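Local coordinates for kelch domain-containing protein (Colletotrichum graminicola M1.001, PDB 5C86) that probably oxidises alcohols as a copper-dependent member of the AA5 family of galactose and glyoxal oxidases, built on a Kelch-type beta-propeller, at residues K11-P16 and G57-A62; A93-L98 and S112-S117; S183-S188 and P450-V455; F303-P308 and T329-Y334; P381-V386 and M405-A410. One frame throughout, in Å; residues are numbered along the deposited sequence.

Interaction 1 of 5, residues K11-P16 and G57-A62; sequences KFPVVP and GNISDA
Where the chain leaves the closing blade of the Kelch-type propeller, F12, P13 and V14 settle against I59 and A62 of the loop joining strands 47-52 and 63-66. Strand 5-11 is the outer strand of a blade whose other strands come from near the end of the propeller, the velcro closure familiar from such folds, and residues 11-16 lead from it to the first strand of the next blade. The touching parts run in nearly the same direction, 19° apart. P13 makes contacts with both I59 and A62. Its ring carbon CG rests 3.5 Å from A62 N and 3.6 Å from S60 O, and the same CG meets A62 CB at 3.7 Å. Beyond it, V14 CG1 adds a methyl-to-methyl contact with A62 CB at 3.8 Å. At the other end I59 CG2, anti to its own backbone N with CG1 beside that nitrogen (chi1 -66°), reaches F12 CD1 at 3.8 Å. The two side chains cross at about a right angle, and the methyl comes to the ring obliquely. The same CG2 lies 3.9 Å from P13 CD. I59 is modelled in two conformers, so its contacts with F12 and P13 describe one of them and are less certain than those of A62. The polar atoms of S60 bond within its own blade: its O accepts from S50 OG, while its OG bonds L51 N. Between the two loops the adhesion is therefore almost wholly apolar, a matter of ring and methyl surfaces fitting together.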
# COMPACT_ATOMS: atom_id res chain seq x y z
N LYS A 11 -12.80 1.77 -17.03
CA LYS A 11 -14.03 1.39 -16.35
C LYS A 11 -14.07 -0.08 -16.06
O LYS A 11 -13.92 -0.93 -16.93
CB LYS A 11 -15.22 1.77 -17.24
CG LYS A 11 -16.35 2.48 -16.50
CD LYS A 11 -17.71 2.18 -17.16
CE LYS A 11 -17.71 2.54 -18.64
NZ LYS A 11 -18.83 1.88 -19.37
N PHE A 12 -14.23 -0.45 -14.81
CA PHE A 12 -14.27 -1.79 -14.45
C PHE A 12 -15.75 -2.27 -14.28
O PHE A 12 -16.58 -1.48 -13.91
CB PHE A 12 -13.56 -2.02 -13.07
CG PHE A 12 -12.04 -2.02 -13.17
CD1 PHE A 12 -11.32 -3.17 -13.51
CD2 PHE A 12 -11.35 -0.88 -12.84
CE1 PHE A 12 -9.94 -3.15 -13.63
CE2 PHE A 12 -9.96 -0.85 -12.93
CZ PHE A 12 -9.27 -1.99 -13.31
N PRO A 13 -15.97 -3.56 -14.38
CA PRO A 13 -17.34 -4.07 -14.18
C PRO A 13 -17.65 -4.23 -12.69
O PRO A 13 -18.79 -4.63 -12.36
CB PRO A 13 -17.28 -5.43 -14.84
CG PRO A 13 -15.86 -5.91 -14.58
CD PRO A 13 -15.05 -4.65 -14.78
N VAL A 14 -16.67 -3.96 -11.77
CA VAL A 14 -16.95 -4.03 -10.28
C VAL A 14 -16.31 -2.75 -9.70
O VAL A 14 -15.42 -2.13 -10.34
CB VAL A 14 -16.38 -5.22 -9.55
CG1 VAL A 14 -16.81 -6.55 -10.16
CG2 VAL A 14 -14.83 -5.24 -9.52
N VAL A 15 -16.79 -2.22 -8.56
CA VAL A 15 -16.19 -1.03 -8.01
C VAL A 15 -14.83 -1.51 -7.42
O VAL A 15 -14.75 -2.46 -6.63
CB VAL A 15 -17.05 -0.40 -6.90
CG1 VAL A 15 -16.40 0.84 -6.37
CG2 VAL A 15 -18.48 -0.08 -7.45
N PRO A 16 -13.74 -0.80 -7.84
CA PRO A 16 -12.38 -1.26 -7.46
C PRO A 16 -12.00 -0.75 -6.08
O PRO A 16 -11.21 0.20 -5.94
CB PRO A 16 -11.52 -0.74 -8.58
CG PRO A 16 -12.19 0.47 -9.05
CD PRO A 16 -13.71 0.21 -8.90
N GLY A 57 -4.38 -2.94 -22.50
CA GLY A 57 -5.51 -2.10 -22.09
C GLY A 57 -6.86 -2.87 -21.93
O GLY A 57 -7.84 -2.28 -21.59
N ASN A 58 -6.90 -4.17 -22.14
CA ASN A 58 -8.12 -4.96 -21.95
C ASN A 58 -8.56 -4.94 -20.48
O ASN A 58 -7.73 -5.15 -19.56
CB ASN A 58 -7.88 -6.42 -22.36
CG ASN A 58 -9.09 -7.32 -22.13
OD1 ASN A 58 -9.11 -8.13 -21.18
ND2 ASN A 58 -10.12 -7.19 -23.00
N ILE A 59 -9.86 -4.75 -20.24
CA ILE A 59 -10.41 -4.93 -18.92
C ILE A 59 -11.23 -6.17 -19.00
O ILE A 59 -12.08 -6.28 -19.87
CB ILE A 59 -11.27 -3.77 -18.46
CG1 ILE A 59 -10.39 -2.55 -18.30
CG2 ILE A 59 -11.95 -4.09 -17.12
CD1 ILE A 59 -11.10 -1.28 -18.72
N SER A 60 -10.95 -7.11 -18.13
CA SER A 60 -11.63 -8.41 -18.15
C SER A 60 -13.07 -8.32 -17.59
O SER A 60 -13.38 -7.45 -16.75
CB SER A 60 -10.82 -9.44 -17.36
OG SER A 60 -10.99 -9.31 -15.95
N ASP A 61 -13.93 -9.25 -18.01
CA ASP A 61 -15.23 -9.34 -17.41
C ASP A 61 -15.10 -9.76 -15.95
O ASP A 61 -14.17 -10.50 -15.54
CB ASP A 61 -16.11 -10.38 -18.16
CG ASP A 61 -16.31 -10.04 -19.64
OD1 ASP A 61 -16.51 -8.87 -20.04
OD2 ASP A 61 -16.32 -10.99 -20.44
N ALA A 62 -16.11 -9.39 -15.16
CA ALA A 62 -16.09 -9.76 -13.76
C ALA A 62 -16.25 -11.25 -13.62
O ALA A 62 -17.15 -11.82 -14.26
CB ALA A 62 -17.17 -9.01 -12.99

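Interaction 2 of 5, residues A93-L98 and S112-S117; sequences AKTSVL and SNMQIS
T95 and S112 are linked directly: T95 OG1 donates to S112 O at 2.9 Å, 18° off the carbonyl plane. The hydroxyl sits anti to the threonine's carbonyl carbon, beside its backbone N (chi1 -58°), which aims it across at residues 112-117. One step along, M114 N gives its proton to A93 O at 3.0 Å, with an angle of 143° at the hydrogen. N113 CB lies 3.5 Å from that same A93 O and N113 OD1 4.1 Å from K94 CA, so the asparagine borders the bonded carbonyl. A water bridges the two segments, accepting from T95 N at 2.9 Å and lying 2.8 Å from N113 OD1, to which it can donate. M114 crosses T95 at about a right angle, with CG 4.0 Å from T95 OG1. The next shell steadies these groups. W156 NE1 makes weak bonds to both S112 O and T95 OG1, and its side chain also packs on M114, while E147 OE2 and OE1 receive the backbone N-H groups of Q115 and I116. Backbone pairing of T95 with L111 places the threonine beside the end of strand 109-111. The result is a blade-to-blade connection of a Kelch propeller: the chain leaves the outermost strand of one four-stranded meander, is pinned to the neighbouring strand 95-98, and continues past the copper ligand Y120 to the innermost strand of the next.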
# COMPACT_ATOMS: atom_id res chain seq x y z
N ALA A 93 -13.58 -15.12 9.17
CA ALA A 93 -12.56 -15.99 9.73
C ALA A 93 -11.54 -16.42 8.62
O ALA A 93 -10.52 -17.00 8.98
CB ALA A 93 -13.22 -17.28 10.31
N LYS A 94 -11.86 -16.20 7.33
CA LYS A 94 -11.19 -16.87 6.18
C LYS A 94 -9.85 -16.23 5.81
O LYS A 94 -9.61 -15.02 5.99
CB LYS A 94 -12.08 -16.96 4.98
CG LYS A 94 -13.34 -17.81 5.37
CD LYS A 94 -14.01 -18.47 4.25
CE LYS A 94 -14.81 -19.67 4.77
NZ LYS A 94 -15.70 -20.05 3.68
N THR A 95 -8.94 -17.07 5.38
CA THR A 95 -7.65 -16.64 4.73
C THR A 95 -7.66 -17.24 3.32
O THR A 95 -7.90 -18.46 3.16
CB THR A 95 -6.45 -17.12 5.51
OG1 THR A 95 -6.48 -16.65 6.85
CG2 THR A 95 -5.17 -16.53 4.91
N SER A 96 -7.52 -16.44 2.29
CA SER A 96 -7.37 -16.87 0.96
C SER A 96 -6.05 -16.42 0.31
O SER A 96 -5.50 -15.39 0.76
CB SER A 96 -8.41 -16.36 0.12
OG SER A 96 -9.73 -16.74 0.56
N VAL A 97 -5.62 -17.11 -0.74
CA VAL A 97 -4.34 -16.82 -1.39
C VAL A 97 -4.53 -16.85 -2.89
O VAL A 97 -5.22 -17.72 -3.44
CB VAL A 97 -3.19 -17.62 -0.81
CG1 VAL A 97 -3.29 -19.12 -1.08
CG2 VAL A 97 -1.86 -17.10 -1.37
N LEU A 98 -3.97 -15.87 -3.62
CA LEU A 98 -3.82 -15.92 -5.01
C LEU A 98 -2.34 -15.97 -5.31
O LEU A 98 -1.59 -14.96 -5.04
CB LEU A 98 -4.50 -14.79 -5.76
CG LEU A 98 -4.30 -14.75 -7.26
CD1 LEU A 98 -4.94 -15.96 -7.94
CD2 LEU A 98 -4.90 -13.53 -7.90
N SER A 112 -5.37 -21.50 6.17
CA SER A 112 -5.93 -21.75 7.49
C SER A 112 -6.76 -20.55 7.91
O SER A 112 -6.32 -19.40 7.72
CB SER A 112 -4.82 -22.02 8.46
OG SER A 112 -5.24 -22.23 9.82
N ASN A 113 -7.92 -20.79 8.57
CA ASN A 113 -8.66 -19.71 9.19
C ASN A 113 -7.82 -19.02 10.24
O ASN A 113 -7.05 -19.57 10.96
CB ASN A 113 -9.90 -20.32 9.92
CG ASN A 113 -10.96 -20.77 9.04
OD1 ASN A 113 -11.05 -20.58 7.85
ND2 ASN A 113 -11.91 -21.46 9.69
N MET A 114 -8.01 -17.70 10.40
CA MET A 114 -7.46 -16.97 11.54
C MET A 114 -7.98 -17.46 12.90
O MET A 114 -9.07 -18.07 12.92
CB MET A 114 -7.74 -15.45 11.39
CG MET A 114 -6.92 -14.75 10.29
SD MET A 114 -7.41 -13.01 10.14
CE MET A 114 -9.04 -13.04 9.51
N GLN A 115 -7.17 -17.24 13.91
CA GLN A 115 -7.56 -17.52 15.32
C GLN A 115 -8.69 -16.62 15.78
O GLN A 115 -9.50 -17.06 16.61
CB GLN A 115 -6.41 -17.40 16.27
CG GLN A 115 -5.36 -18.47 15.97
CD GLN A 115 -5.88 -19.85 16.39
OE1 GLN A 115 -6.11 -20.72 15.56
NE2 GLN A 115 -6.16 -19.97 17.68
N ILE A 116 -8.71 -15.36 15.31
CA ILE A 116 -9.75 -14.39 15.70
C ILE A 116 -10.31 -13.82 14.44
O ILE A 116 -9.52 -13.20 13.64
CB ILE A 116 -9.18 -13.28 16.57
CG1 ILE A 116 -8.43 -13.87 17.77
CG2 ILE A 116 -10.26 -12.28 16.98
CD1 ILE A 116 -7.48 -13.00 18.55
N SER A 117 -11.60 -14.00 14.18
CA SER A 117 -12.23 -13.50 12.99
C SER A 117 -12.31 -11.96 13.07
O SER A 117 -12.44 -11.38 14.16
CB SER A 117 -13.60 -14.12 12.73
OG SER A 117 -14.49 -13.90 13.81
O HOH W 1 -9.69 -19.86 5.51

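Interaction 3 of 5, residues S183-S188 and P450-V455; sequences SWKNGS and PNDYGV
D452 OD1, lying against the side chain of K185, takes the backbone N-H of G454 at 2.9 Å, with an angle of 157° at the hydrogen. The proton arrives on the anti side of the carboxylate, 20° out of its plane, and closes an Asx turn. A water also donates to OD1, at a separation short enough to be doubtful, and accepts from N186 N, bridging the two loops. K185 lays its extended chain across the aspartate at about a right angle, CG and CD each 3.6 Å from D452 OD2. NZ stops 4.2 Å from that oxygen, beyond salt-bridge range, and is paired instead with E261. The lysine belongs to the turn between strands 181-183 and 188-191 of a propeller blade, whereas D452 lies in the early set domain, so the contact joins propeller and early set domain, as in galactose oxidase. G454, bare of a side chain, lets the backbones approach to 3.9 Å between its CA and K185 CA. Its O lies 3.4 Å from W184 CE3, obliquely to the indole, and receives a weak bond from R430. W184 CZ3 meets V455 CG2 at 4.0 Å, the two side chains lying side by side; K185 CG rests over one face of the indole, toward its rim. Within the turn, K185 O accepts from both S188 N and S188 OG, the hydroxyl at 2.7 Å, from the same face of the carbonyl plane.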
# COMPACT_ATOMS: atom_id res chain seq x y z
N SER A 183 6.36 -2.95 9.10
CA SER A 183 7.33 -3.95 9.52
C SER A 183 8.73 -3.43 9.56
O SER A 183 9.15 -2.57 8.73
CB SER A 183 7.29 -5.12 8.60
OG SER A 183 6.03 -5.75 8.65
N TRP A 184 9.48 -3.88 10.57
CA TRP A 184 10.82 -3.38 10.80
C TRP A 184 11.79 -4.52 11.26
O TRP A 184 11.50 -5.67 11.06
CB TRP A 184 10.77 -2.15 11.71
CG TRP A 184 11.96 -1.25 11.79
CD1 TRP A 184 12.68 -0.83 12.96
CD2 TRP A 184 12.64 -0.61 10.69
NE1 TRP A 184 13.68 0.03 12.61
CE2 TRP A 184 13.69 0.18 11.25
CE3 TRP A 184 12.41 -0.57 9.31
CZ2 TRP A 184 14.48 0.98 10.47
CZ3 TRP A 184 13.24 0.27 8.51
CH2 TRP A 184 14.26 0.99 9.11
N LYS A 185 12.89 -4.15 11.87
CA LYS A 185 13.97 -5.08 12.14
C LYS A 185 13.52 -6.22 13.03
O LYS A 185 12.71 -5.98 13.96
CB LYS A 185 15.12 -4.31 12.73
CG LYS A 185 15.72 -3.28 11.78
CD LYS A 185 16.87 -2.47 12.42
CE LYS A 185 17.36 -1.37 11.46
NZ LYS A 185 18.70 -0.87 11.97
N ASN A 186 14.02 -7.41 12.74
CA ASN A 186 13.92 -8.58 13.65
C ASN A 186 12.50 -8.87 14.12
O ASN A 186 12.23 -9.05 15.34
CB ASN A 186 14.75 -8.22 14.87
CG ASN A 186 15.10 -9.46 15.74
OD1 ASN A 186 14.98 -10.58 15.31
ND2 ASN A 186 15.44 -9.21 16.96
N GLY A 187 11.59 -8.84 13.19
CA GLY A 187 10.24 -9.26 13.40
C GLY A 187 9.40 -8.23 14.09
O GLY A 187 8.29 -8.56 14.47
N SER A 188 9.87 -7.01 14.24
CA SER A 188 9.16 -5.96 14.86
C SER A 188 8.12 -5.36 13.86
O SER A 188 8.33 -5.45 12.65
CB SER A 188 10.06 -4.89 15.37
OG SER A 188 10.65 -4.19 14.28
N PRO A 450 19.62 -4.22 0.50
CA PRO A 450 19.94 -4.05 1.89
C PRO A 450 20.12 -5.41 2.62
O PRO A 450 19.45 -6.37 2.37
CB PRO A 450 18.72 -3.33 2.44
CG PRO A 450 18.25 -2.49 1.25
CD PRO A 450 18.50 -3.34 0.09
N ASN A 451 21.09 -5.41 3.58
CA ASN A 451 21.25 -6.62 4.33
C ASN A 451 20.23 -6.93 5.38
O ASN A 451 20.10 -8.10 5.77
CB ASN A 451 22.62 -6.54 4.99
CG ASN A 451 23.66 -7.19 4.18
OD1 ASN A 451 23.62 -8.41 3.91
ND2 ASN A 451 24.66 -6.37 3.78
N ASP A 452 19.44 -5.99 5.82
CA ASP A 452 18.53 -6.20 6.91
C ASP A 452 17.13 -6.47 6.31
O ASP A 452 16.57 -5.61 5.57
CB ASP A 452 18.47 -4.91 7.75
CG ASP A 452 17.88 -5.15 9.13
OD1 ASP A 452 16.85 -5.82 9.25
OD2 ASP A 452 18.53 -4.67 10.11
N TYR A 453 16.57 -7.62 6.66
CA TYR A 453 15.25 -7.98 6.20
C TYR A 453 14.16 -7.11 6.79
O TYR A 453 13.04 -7.20 6.26
CB TYR A 453 14.91 -9.45 6.45
CG TYR A 453 15.58 -10.39 5.49
CD1 TYR A 453 15.15 -10.59 4.21
CD2 TYR A 453 16.69 -11.15 5.90
CE1 TYR A 453 15.78 -11.44 3.34
CE2 TYR A 453 17.29 -12.02 5.02
CZ TYR A 453 16.86 -12.20 3.78
OH TYR A 453 17.49 -13.01 2.85
N GLY A 454 14.44 -6.32 7.81
CA GLY A 454 13.50 -5.34 8.31
C GLY A 454 13.35 -4.15 7.43
O GLY A 454 12.35 -3.44 7.51
N VAL A 455 14.36 -3.94 6.58
CA VAL A 455 14.41 -2.93 5.57
C VAL A 455 13.87 -3.52 4.26
O VAL A 455 12.79 -3.11 3.78
CB VAL A 455 15.82 -2.37 5.38
CG1 VAL A 455 15.89 -1.43 4.16
CG2 VAL A 455 16.25 -1.64 6.66
O HOH W 2 16.17 -7.50 10.90

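Interaction 4 of 5, residues F303-P308 and T329-Y334; sequences FSDTTP and TVPRNY
The ring of F303 receives the edge of Y334 on one face, a T-shaped pair with centroids 5.3 Å apart and planes at 85°. Y334 CD2 stands 4.1 Å above the phenylalanine plane, over its centre, and F303 CZ in turn lies in plane at the tyrosine's edge, 3.9 Å from Y334 CE2. Y334 reaches this place with CG anti to its backbone N (chi1 -164°). W39 lies nearly parallel to F303, and H335 meets it steeply; around Y334, F280 makes a second edge-to-face contact and H423 stands at about a right angle. Beside the rings, N333 ND2 donates to S304 O at 2.9 Å almost straight, 174° at the hydrogen, in the carbonyl plane and on a lone pair; a weak bond to T306 O adds to the hold. One water accepts from both S304 N and Y334 N. Farther along, P331 CB wedges between P308 CB at 3.8 Å and D305 OD1 at 3.7 Å, the aspartate crossing the proline at about a right angle while its OD2 bonds H362. Y334 OH bonds Y245 OH and the copper ligand Y120, and H335 and H423 are copper ligands too, although the metal is absent here. The chemistry thus splits in two: an almost straight amide bond ties the loops together, and crossed rings orient Y334, which probably corresponds to the axial tyrosine of galactose oxidase.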
# COMPACT_ATOMS: atom_id res chain seq x y z
N PHE A 303 -19.57 6.50 2.19
CA PHE A 303 -20.45 6.32 1.02
C PHE A 303 -21.02 7.66 0.57
O PHE A 303 -22.25 7.79 0.22
CB PHE A 303 -21.58 5.33 1.35
CG PHE A 303 -21.08 4.03 1.84
CD1 PHE A 303 -20.44 3.12 1.00
CD2 PHE A 303 -21.16 3.69 3.16
CE1 PHE A 303 -19.96 1.92 1.51
CE2 PHE A 303 -20.64 2.52 3.66
CZ PHE A 303 -20.02 1.64 2.85
N SER A 304 -20.17 8.67 0.57
CA SER A 304 -20.53 10.02 0.35
C SER A 304 -19.54 10.73 -0.55
O SER A 304 -18.30 10.68 -0.30
CB SER A 304 -20.59 10.78 1.68
OG SER A 304 -21.03 12.08 1.46
N ASP A 305 -20.06 11.41 -1.55
CA ASP A 305 -19.32 12.26 -2.47
C ASP A 305 -19.18 13.71 -1.99
O ASP A 305 -18.66 14.58 -2.71
CB ASP A 305 -19.90 12.21 -3.92
CG ASP A 305 -19.54 10.95 -4.64
OD1 ASP A 305 -18.68 10.18 -4.18
OD2 ASP A 305 -20.09 10.70 -5.72
N THR A 306 -19.55 13.97 -0.75
CA THR A 306 -19.55 15.33 -0.23
C THR A 306 -18.13 15.78 0.19
O THR A 306 -17.21 14.93 0.35
CB THR A 306 -20.50 15.45 0.96
OG1 THR A 306 -20.07 14.54 1.96
CG2 THR A 306 -21.96 15.16 0.48
N THR A 307 -18.00 17.08 0.34
CA THR A 307 -16.71 17.81 0.62
C THR A 307 -15.45 17.11 0.04
O THR A 307 -14.47 16.89 0.76
CB THR A 307 -16.54 18.14 2.09
OG1 THR A 307 -16.44 16.97 2.92
CG2 THR A 307 -17.73 19.04 2.55
N PRO A 308 -15.53 16.79 -1.25
CA PRO A 308 -14.43 16.08 -1.84
C PRO A 308 -13.23 16.96 -2.02
O PRO A 308 -13.33 18.16 -2.32
CB PRO A 308 -15.00 15.59 -3.17
CG PRO A 308 -15.87 16.77 -3.58
CD PRO A 308 -16.55 17.14 -2.28
N THR A 329 -12.22 14.92 -11.65
CA THR A 329 -13.63 15.35 -11.58
C THR A 329 -14.50 14.47 -10.74
O THR A 329 -15.43 14.96 -10.08
CB THR A 329 -14.25 15.48 -13.00
OG1 THR A 329 -14.15 14.24 -13.71
CG2 THR A 329 -13.62 16.63 -13.73
N VAL A 330 -14.13 13.21 -10.60
CA VAL A 330 -14.86 12.26 -9.79
C VAL A 330 -14.31 12.26 -8.36
O VAL A 330 -13.12 12.02 -8.17
CB VAL A 330 -14.81 10.84 -10.37
CG1 VAL A 330 -15.56 9.85 -9.53
CG2 VAL A 330 -15.40 10.83 -11.82
N PRO A 331 -15.17 12.36 -7.35
CA PRO A 331 -14.68 12.26 -5.93
C PRO A 331 -14.07 10.90 -5.68
O PRO A 331 -14.59 9.88 -6.17
CB PRO A 331 -15.94 12.43 -5.07
CG PRO A 331 -16.82 13.19 -5.98
CD PRO A 331 -16.62 12.66 -7.36
N ARG A 332 -12.99 10.86 -4.91
CA ARG A 332 -12.36 9.61 -4.49
C ARG A 332 -12.29 9.59 -2.98
O ARG A 332 -11.26 9.89 -2.41
CB ARG A 332 -10.97 9.50 -5.14
CG ARG A 332 -10.96 9.50 -6.69
CD ARG A 332 -11.65 8.37 -7.37
NE ARG A 332 -11.61 8.54 -8.86
CZ ARG A 332 -12.42 7.91 -9.72
NH1 ARG A 332 -13.31 7.06 -9.32
NH2 ARG A 332 -12.31 8.17 -11.01
N ASN A 333 -13.41 9.21 -2.39
CA ASN A 333 -13.57 9.32 -0.96
C ASN A 333 -13.54 7.95 -0.37
O ASN A 333 -12.66 7.16 -0.68
CB ASN A 333 -14.82 10.15 -0.59
CG ASN A 333 -14.75 11.57 -1.00
OD1 ASN A 333 -13.70 12.13 -1.32
ND2 ASN A 333 -15.93 12.23 -0.97
N TYR A 334 -14.47 7.58 0.52
CA TYR A 334 -14.48 6.22 1.08
C TYR A 334 -14.56 5.17 -0.04
O TYR A 334 -15.30 5.34 -1.00
CB TYR A 334 -15.68 6.06 2.02
CG TYR A 334 -15.61 4.89 2.94
CD1 TYR A 334 -14.56 4.76 3.85
CD2 TYR A 334 -16.59 3.89 3.00
CE1 TYR A 334 -14.49 3.73 4.70
CE2 TYR A 334 -16.49 2.83 3.93
CZ TYR A 334 -15.43 2.77 4.78
OH TYR A 334 -15.33 1.78 5.77
O HOH W 3 -17.13 8.86 1.47

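Interaction 5 of 5, residues P381-V386 and M405-A410; sequences PAKRPV and MQDAGA
V386 O, M405 and Q406 form the tight half of this contact. Q406 N donates to that oxygen at 2.9 Å, 162° at the hydrogen, and M405 CA adds a CH···O contact at 3.4 Å. The methionine is folded back on itself by bends about chi2 (-56°) and chi3, which bring its CE to 3.4 Å from V386 O and 3.9 Å from P385 CB. Q406, with CG anti to the backbone N and the rest extended, crosses V386 obliquely, its OE1 3.7 Å from V386 CB. On the other side matters are slacker and wet. K383 NZ and D407 OD2 approach from opposite directions but remain 3.9 Å apart, a long salt bridge, and the lysine's bond to R384 O is weak. Waters do much of the joining there: one accepts from K383 NZ, weakly from Q406 NE2, and donates to D407 OD1. A second takes protons from both V386 N and D407 N and gives one to D407 OD2 at 2.6 Å, so a solvent molecule stands between the backbones just where direct pairing ends. This lies in the early set domain, at the mouth of the antiparallel pair 387-390 and 400-405: residues 381-386 lead into the first strand and 405-410 leave the second. Strand 444-448 flanks 400-405 on its other side, with K443 bonded to M405, and Y411, just before strand 412-422, packs on P385.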
# COMPACT_ATOMS: atom_id res chain seq x y z
N PRO A 381 5.88 14.01 -23.31
CA PRO A 381 6.39 12.76 -22.81
C PRO A 381 7.87 12.62 -23.04
O PRO A 381 8.41 12.80 -24.19
CB PRO A 381 5.62 11.73 -23.52
CG PRO A 381 4.26 12.37 -23.78
CD PRO A 381 4.70 13.74 -24.14
N ALA A 382 8.61 12.39 -21.96
CA ALA A 382 10.03 12.18 -22.04
C ALA A 382 10.40 10.84 -22.65
O ALA A 382 9.69 9.83 -22.56
CB ALA A 382 10.62 12.26 -20.60
N LYS A 383 11.64 10.85 -23.20
CA LYS A 383 12.23 9.63 -23.66
C LYS A 383 12.76 8.95 -22.39
O LYS A 383 13.47 9.56 -21.61
CB LYS A 383 13.37 9.91 -24.69
CG LYS A 383 14.26 8.70 -24.95
CD LYS A 383 13.51 7.72 -25.80
CE LYS A 383 14.44 6.57 -26.26
NZ LYS A 383 15.25 6.03 -25.15
N ARG A 384 12.35 7.74 -22.17
CA ARG A 384 12.66 7.02 -20.92
C ARG A 384 13.84 6.13 -21.14
O ARG A 384 13.95 5.47 -22.18
CB ARG A 384 11.44 6.24 -20.48
CG ARG A 384 10.23 7.10 -20.23
CD ARG A 384 8.97 6.34 -19.84
NE ARG A 384 9.11 5.72 -18.54
CZ ARG A 384 8.11 5.29 -17.81
NH1 ARG A 384 6.87 5.30 -18.36
NH2 ARG A 384 8.31 4.82 -16.61
N PRO A 385 14.64 5.93 -20.07
CA PRO A 385 15.63 4.87 -20.16
C PRO A 385 14.99 3.49 -20.08
O PRO A 385 13.79 3.37 -19.76
CB PRO A 385 16.53 5.19 -18.94
CG PRO A 385 15.62 5.78 -17.95
CD PRO A 385 14.56 6.54 -18.73
N VAL A 386 15.73 2.45 -20.41
CA VAL A 386 15.27 1.08 -20.46
C VAL A 386 16.29 0.15 -19.71
O VAL A 386 17.47 0.18 -20.03
CB VAL A 386 15.13 0.61 -21.91
CG1 VAL A 386 14.75 -0.84 -21.99
CG2 VAL A 386 14.07 1.50 -22.65
N MET A 405 21.58 -1.13 -18.52
CA MET A 405 20.76 -0.11 -19.17
C MET A 405 21.01 -0.16 -20.65
O MET A 405 22.14 -0.38 -21.10
CB MET A 405 21.03 1.27 -18.62
CG MET A 405 20.90 1.37 -17.09
SD MET A 405 19.26 0.81 -16.50
CE MET A 405 18.25 2.05 -17.32
N GLN A 406 19.98 0.16 -21.40
CA GLN A 406 20.07 0.23 -22.87
C GLN A 406 21.02 1.29 -23.35
O GLN A 406 21.82 1.01 -24.30
CB GLN A 406 18.67 0.44 -23.41
CG GLN A 406 18.62 0.48 -24.96
CD GLN A 406 17.18 0.73 -25.36
OE1 GLN A 406 16.41 -0.16 -25.30
NE2 GLN A 406 16.81 1.97 -25.54
N ASP A 407 20.97 2.47 -22.75
CA ASP A 407 21.69 3.67 -23.15
C ASP A 407 22.67 4.07 -22.02
O ASP A 407 22.32 4.14 -20.86
CB ASP A 407 20.73 4.85 -23.37
CG ASP A 407 19.41 4.44 -24.07
OD1 ASP A 407 19.57 4.15 -25.29
OD2 ASP A 407 18.28 4.32 -23.41
N ALA A 408 23.88 4.46 -22.35
CA ALA A 408 24.85 4.98 -21.34
C ALA A 408 24.36 6.20 -20.70
O ALA A 408 23.74 7.05 -21.32
CB ALA A 408 26.21 5.23 -21.99
N GLY A 409 24.62 6.35 -19.41
CA GLY A 409 24.30 7.53 -18.72
C GLY A 409 24.71 7.46 -17.25
O GLY A 409 25.29 6.49 -16.84
N ALA A 410 24.34 8.49 -16.51
CA ALA A 410 24.49 8.55 -15.08
C ALA A 410 23.08 8.23 -14.51
O ALA A 410 22.14 8.96 -14.72
CB ALA A 410 24.94 9.93 -14.63
O HOH W 4 17.47 4.57 -26.98
O HOH W 5 18.59 3.39 -21.03

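From the N terminus, interaction 1 closes the first loop, tying the exit of the closing blade to the outer part of the first meander. Interaction 2 follows in series, shutting a short loop at the passage between two later blades. Interaction 3 then spans by far the longest stretch, joining a blade turn to the early set domain. Nested within its loop, one after the other, are interaction 4, beside the copper site, and interaction 5, inside the early set domain; none of the five cross. Interactions 1 and 4 have centres about 21 Å apart, whereas those of interactions 2 and 5 lie about 44 Å apart, on opposite sides of the chain's centre.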